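PDB 1Q8C: uncharacterized protein MG027 from Mycoplasma genitalium, which is of unknown function but shares the all-helical fold of NusB proteins, which suggests, without proving, a related role in RNA binding or transcription. Local coordinates for residues L32-L44 against Q57-F69. Residues are numbered along the deposited sequence; the frame is centred on the assembly and turned at random.
With NA (sodium ion), chain K.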
loop_
_atom_site.group_PDB
_atom_site.type_symbol
_atom_site.label_atom_id
_atom_site.label_comp_id
_atom_site.label_asym_id
_atom_site.label_seq_id
_atom_site.Cartn_x
_atom_site.Cartn_y
_atom_site.Cartn_z
ATOM N N LEU A 32 -4.131 -5.198 -14.084
ATOM C CA LEU A 32 -5.043 -4.074 -13.888
ATOM C C LEU A 32 -5.533 -3.562 -15.248
ATOM O O LEU A 32 -4.937 -3.891 -16.274
ATOM C CB LEU A 32 -4.384 -2.999 -13.011
ATOM C CG LEU A 32 -4.560 -3.268 -11.507
ATOM C CD1 LEU A 32 -5.087 -2.052 -10.829
ATOM C CD2 LEU A 32 -5.519 -4.432 -11.168
ATOM N N PRO A 33 -6.626 -2.801 -15.304
ATOM C CA PRO A 33 -7.467 -2.344 -14.193
ATOM C C PRO A 33 -8.688 -3.231 -14.037
ATOM O O PRO A 33 -9.064 -3.901 -15.006
ATOM C CB PRO A 33 -7.935 -0.993 -14.700
ATOM C CG PRO A 33 -8.188 -1.268 -16.202
ATOM C CD PRO A 33 -7.122 -2.287 -16.596
ATOM N N LYS A 34 -9.288 -3.215 -12.844
ATOM C CA LYS A 34 -10.535 -3.914 -12.556
ATOM C C LYS A 34 -11.458 -2.876 -11.971
ATOM O O LYS A 34 -10.989 -1.929 -11.348
ATOM C CB LYS A 34 -10.294 -5.016 -11.503
ATOM C CG LYS A 34 -9.618 -6.298 -12.023
ATOM C CD LYS A 34 -9.106 -7.186 -10.882
ATOM C CE LYS A 34 -9.336 -8.698 -11.176
ATOM N NZ LYS A 34 -10.797 -9.074 -11.182
ATOM N N GLU A 35 -12.764 -3.059 -12.126
ATOM C CA GLU A 35 -13.719 -2.131 -11.533
ATOM C C GLU A 35 -13.656 -2.233 -9.994
ATOM O O GLU A 35 -13.386 -3.299 -9.445
ATOM C CB GLU A 35 -15.153 -2.396 -12.030
ATOM C CG GLU A 35 -15.437 -2.131 -13.514
ATOM C CD GLU A 35 -15.195 -0.691 -13.957
ATOM O OE1 GLU A 35 -15.444 0.237 -13.173
ATOM O OE2 GLU A 35 -14.751 -0.489 -15.111
ATOM N N ALA A 36 -13.910 -1.111 -9.322
ATOM C CA ALA A 36 -13.824 -1.006 -7.860
ATOM C C ALA A 36 -14.585 -2.083 -7.093
ATOM O O ALA A 36 -14.030 -2.699 -6.172
ATOM C CB ALA A 36 -14.282 0.401 -7.390
ATOM N N GLU A 37 -15.845 -2.324 -7.456
ATOM C CA GLU A 37 -16.626 -3.310 -6.719
ATOM C C GLU A 37 -16.128 -4.731 -6.990
ATOM O O GLU A 37 -16.179 -5.580 -6.122
ATOM C CB GLU A 37 -18.118 -3.161 -7.006
ATOM C CG GLU A 37 -18.678 -1.912 -6.320
ATOM C CD GLU A 37 -20.202 -1.890 -6.285
ATOM O OE1 GLU A 37 -20.819 -1.530 -7.322
ATOM O OE2 GLU A 37 -20.772 -2.243 -5.217
ATOM N N VAL A 38 -15.583 -4.956 -8.177
ATOM C CA VAL A 38 -14.967 -6.229 -8.509
ATOM C C VAL A 38 -13.770 -6.536 -7.586
ATOM O O VAL A 38 -13.675 -7.643 -7.089
ATOM C CB VAL A 38 -14.591 -6.283 -10.012
ATOM C CG1 VAL A 38 -13.696 -7.475 -10.329
ATOM C CG2 VAL A 38 -15.883 -6.327 -10.853
ATOM N N ILE A 39 -12.898 -5.559 -7.330
ATOM C CA ILE A 39 -11.744 -5.758 -6.457
ATOM C C ILE A 39 -12.196 -6.052 -5.026
ATOM O O ILE A 39 -11.664 -6.958 -4.364
ATOM C CB ILE A 39 -10.845 -4.519 -6.440
ATOM C CG1 ILE A 39 -10.181 -4.280 -7.802
ATOM C CG2 ILE A 39 -9.738 -4.719 -5.419
ATOM C CD1 ILE A 39 -9.735 -2.806 -8.014
ATOM N N GLN A 40 -13.159 -5.253 -4.557
ATOM C CA GLN A 40 -13.806 -5.455 -3.265
ATOM C C GLN A 40 -14.400 -6.872 -3.162
ATOM O O GLN A 40 -14.204 -7.511 -2.153
ATOM C CB GLN A 40 -14.872 -4.375 -3.007
ATOM C CG GLN A 40 -14.308 -2.926 -2.948
ATOM C CD GLN A 40 -15.386 -1.839 -2.910
ATOM O OE1 GLN A 40 -16.390 -1.987 -2.216
ATOM N NE2 GLN A 40 -15.173 -0.750 -3.652
ATOM N N ALA A 41 -15.109 -7.371 -4.183
ATOM C CA ALA A 41 -15.612 -8.764 -4.170
ATOM C C ALA A 41 -14.502 -9.826 -4.306
ATOM O O ALA A 41 -14.622 -10.911 -3.721
ATOM C CB ALA A 41 -16.667 -8.983 -5.220
ATOM N N ASP A 42 -13.429 -9.523 -5.053
ATOM C CA ASP A 42 -12.250 -10.409 -5.167
ATOM C C ASP A 42 -11.588 -10.580 -3.779
ATOM O O ASP A 42 -11.116 -11.660 -3.440
ATOM C CB ASP A 42 -11.182 -9.817 -6.126
ATOM C CG ASP A 42 -11.560 -9.915 -7.618
ATOM O OD1 ASP A 42 -12.691 -10.302 -7.966
ATOM O OD2 ASP A 42 -10.744 -9.622 -8.510
ATOM N N PHE A 43 -11.547 -9.494 -3.009
ATOM C CA PHE A 43 -11.027 -9.502 -1.638
ATOM C C PHE A 43 -11.793 -10.455 -0.755
ATOM O O PHE A 43 -11.189 -11.129 0.049
ATOM C CB PHE A 43 -11.061 -8.113 -0.985
ATOM C CG PHE A 43 -10.140 -7.973 0.236
ATOM C CD1 PHE A 43 -8.811 -8.399 0.184
ATOM C CD2 PHE A 43 -10.601 -7.378 1.403
ATOM C CE1 PHE A 43 -7.967 -8.241 1.279
ATOM C CE2 PHE A 43 -9.764 -7.209 2.504
ATOM C CZ PHE A 43 -8.442 -7.630 2.441
ATOM N N LEU A 44 -13.113 -10.526 -0.897
ATOM C CA LEU A 44 -13.878 -11.516 -0.162
ATOM C C LEU A 44 -13.484 -12.962 -0.496
ATOM O O LEU A 44 -13.397 -13.786 0.425
ATOM C CB LEU A 44 -15.377 -11.360 -0.387
ATOM C CG LEU A 44 -16.017 -10.003 -0.101
ATOM C CD1 LEU A 44 -17.519 -10.184 -0.027
ATOM C CD2 LEU A 44 -15.467 -9.372 1.178
ATOM N N GLN A 57 -9.495 -4.174 7.364
ATOM C CA GLN A 57 -8.769 -4.480 6.128
ATOM C C GLN A 57 -9.619 -4.198 4.859
ATOM O O GLN A 57 -9.111 -3.727 3.848
ATOM C CB GLN A 57 -8.370 -5.962 6.131
ATOM C CG GLN A 57 -7.274 -6.344 7.107
ATOM C CD GLN A 57 -7.075 -7.833 7.196
ATOM O OE1 GLN A 57 -6.026 -8.340 6.841
ATOM N NE2 GLN A 57 -8.080 -8.534 7.658
ATOM N N LYS A 58 -10.902 -4.532 4.934
ATOM C CA LYS A 58 -11.860 -4.319 3.851
ATOM C C LYS A 58 -12.056 -2.842 3.559
ATOM O O LYS A 58 -12.379 -2.468 2.424
ATOM C CB LYS A 58 -13.226 -4.946 4.224
ATOM C CG LYS A 58 -13.270 -6.486 4.069
ATOM C CD LYS A 58 -14.458 -7.122 4.843
ATOM C CE LYS A 58 -14.384 -8.647 4.838
ATOM N NZ LYS A 58 -15.600 -9.342 5.420
ATOM N N LEU A 59 -11.862 -1.998 4.567
ATOM C CA LEU A 59 -12.005 -0.552 4.346
ATOM C C LEU A 59 -10.767 -0.019 3.609
ATOM O O LEU A 59 -10.886 0.889 2.800
ATOM C CB LEU A 59 -12.213 0.201 5.658
ATOM C CG LEU A 59 -13.373 1.173 5.975
ATOM C CD1 LEU A 59 -12.807 2.536 6.416
ATOM C CD2 LEU A 59 -14.464 1.327 4.874
ATOM N N ILE A 60 -9.597 -0.590 3.879
ATOM C CA ILE A 60 -8.361 -0.226 3.159
ATOM C C ILE A 60 -8.496 -0.603 1.676
ATOM O O ILE A 60 -8.158 0.177 0.795
ATOM C CB ILE A 60 -7.101 -0.934 3.793
ATOM C CG1 ILE A 60 -6.857 -0.404 5.204
ATOM C CG2 ILE A 60 -5.819 -0.717 2.929
ATOM C CD1 ILE A 60 -5.818 -1.181 6.035
ATOM N N VAL A 61 -8.980 -1.810 1.417
ATOM C CA VAL A 61 -9.118 -2.324 0.060
ATOM C C VAL A 61 -10.176 -1.553 -0.729
ATOM O O VAL A 61 -10.099 -1.424 -1.945
ATOM C CB VAL A 61 -9.458 -3.818 0.101
ATOM C CG1 VAL A 61 -9.966 -4.329 -1.276
ATOM C CG2 VAL A 61 -8.232 -4.584 0.590
ATOM N N LYS A 62 -11.157 -1.038 -0.018
ATOM C CA LYS A 62 -12.196 -0.229 -0.599
ATOM C C LYS A 62 -11.610 1.130 -1.043
ATOM O O LYS A 62 -11.892 1.590 -2.144
ATOM C CB LYS A 62 -13.367 -0.075 0.398
ATOM C CG LYS A 62 -14.435 0.984 0.028
ATOM C CD LYS A 62 -15.812 0.708 0.676
ATOM C CE LYS A 62 -16.977 1.328 -0.126
ATOM N NZ LYS A 62 -17.237 2.773 0.150
ATOM N N ALA A 63 -10.811 1.759 -0.193
ATOM C CA ALA A 63 -10.153 3.016 -0.529
ATOM C C ALA A 63 -9.202 2.810 -1.719
ATOM O O ALA A 63 -9.159 3.637 -2.640
ATOM C CB ALA A 63 -9.412 3.543 0.677
ATOM N N PHE A 64 -8.458 1.702 -1.694
ATOM C CA PHE A 64 -7.556 1.296 -2.786
ATOM C C PHE A 64 -8.310 1.142 -4.125
ATOM O O PHE A 64 -7.862 1.627 -5.162
ATOM C CB PHE A 64 -6.891 -0.047 -2.435
ATOM C CG PHE A 64 -6.286 -0.746 -3.604
ATOM C CD1 PHE A 64 -5.056 -0.361 -4.102
ATOM C CD2 PHE A 64 -6.950 -1.774 -4.222
ATOM C CE1 PHE A 64 -4.522 -1.001 -5.194
ATOM C CE2 PHE A 64 -6.421 -2.415 -5.317
ATOM C CZ PHE A 64 -5.214 -2.038 -5.798
ATOM N N SER A 65 -9.444 0.429 -4.077
ATOM C CA SER A 65 -10.237 0.116 -5.264
ATOM C C SER A 65 -10.784 1.371 -5.933
ATOM O O SER A 65 -10.938 1.408 -7.139
ATOM C CB SER A 65 -11.392 -0.830 -4.930
ATOM O OG SER A 65 -12.430 -0.162 -4.225
ATOM N N GLU A 66 -11.053 2.391 -5.143
ATOM C CA GLU A 66 -11.690 3.592 -5.620
ATOM C C GLU A 66 -10.699 4.703 -6.000
ATOM O O GLU A 66 -11.073 5.670 -6.671
ATOM C CB GLU A 66 -12.686 4.062 -4.563
ATOM C CG GLU A 66 -13.843 3.057 -4.382
ATOM C CD GLU A 66 -14.791 3.407 -3.242
ATOM O OE1 GLU A 66 -14.442 4.332 -2.469
ATOM O OE2 GLU A 66 -15.884 2.761 -3.125
ATOM N N ASN A 67 -9.431 4.539 -5.636
ATOM C CA ASN A 67 -8.444 5.580 -5.886
ATOM C C ASN A 67 -7.206 5.103 -6.617
ATOM O O ASN A 67 -6.223 5.818 -6.676
ATOM C CB ASN A 67 -8.054 6.216 -4.554
ATOM C CG ASN A 67 -9.232 6.878 -3.870
ATOM O OD1 ASN A 67 -9.613 7.999 -4.220
ATOM N ND2 ASN A 67 -9.837 6.175 -2.908
ATOM N N ILE A 68 -7.239 3.906 -7.189
ATOM C CA ILE A 68 -6.005 3.332 -7.714
ATOM C C ILE A 68 -5.380 4.186 -8.847
ATOM O O ILE A 68 -4.164 4.385 -8.883
ATOM C CB ILE A 68 -6.172 1.826 -8.112
ATOM C CG1 ILE A 68 -4.902 1.361 -8.855
ATOM C CG2 ILE A 68 -7.422 1.613 -8.954
ATOM C CD1 ILE A 68 -4.481 -0.041 -8.556
ATOM N N PHE A 69 -6.207 4.728 -9.735
ATOM C CA PHE A 69 -5.689 5.575 -10.800
ATOM C C PHE A 69 -4.913 6.780 -10.246
ATOM O O PHE A 69 -3.838 7.096 -10.739
ATOM C CB PHE A 69 -6.804 6.045 -11.749
ATOM C CG PHE A 69 -6.297 6.486 -13.101
ATOM C CD1 PHE A 69 -6.331 5.624 -14.190
ATOM C CD2 PHE A 69 -5.786 7.774 -13.284
ATOM C CE1 PHE A 69 -5.873 6.036 -15.439
ATOM C CE2 PHE A 69 -5.320 8.193 -14.526
ATOM C CZ PHE A 69 -5.369 7.323 -15.607
HETATM NA NA NA K . -13.539 -4.025 0.463
HETATM O O HOH W 1 -14.012 -6.457 0.509
#
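Gln57 opens the contact by setting its CB against the outer end of the Phe43 ring, 4.1 Å from CZ. One residue on, the extended chain of Lys58 runs past that ring: CG lies 3.9 Å from Phe43 CD2, and CE goes on to meet CD2 of Leu44. The carbonyl O of Lys58 binds a sodium ion at 2.8 Å, and the water on that ion donates to Gln40 O, giving the two helices an ion-and-water bridge. Val61 then fills the middle. Its CG2 sits over the centre of the Phe43 ring in a CH-pi contact, 3.5 Å from the centroid and almost along the normal, while CG1 turns to Ile39 CG2. With CG anti to the backbone N (chi1 -161°), the Phe43 ring is carried onto Val61; the ring also meets Phe24 of helix 14-28. Here helices 36-45 and 55-81 run roughly antiparallel, their local segment axes 150° apart and 8.5 Å at closest approach, as two neighbours in the NusB-like helical bundle. Lys62 passes Gln40 with its aliphatic chain, and its NZ forms a salt bridge with Glu66 OE2. Phe64 receives Ile39 CG2 at its ring edge. Ser65, the residue level with Ala36 in the register, carries the polar link: Gln40 NE2 donates to Ser65 OG at 2.9 Å, somewhat bent (146°) and tilted from the amide plane, and that hydroxyl donates in turn to Lys62 O, which also accepts from Glu66 N. Glu66 brings CG to within 4.0 Å of Ala36 CB.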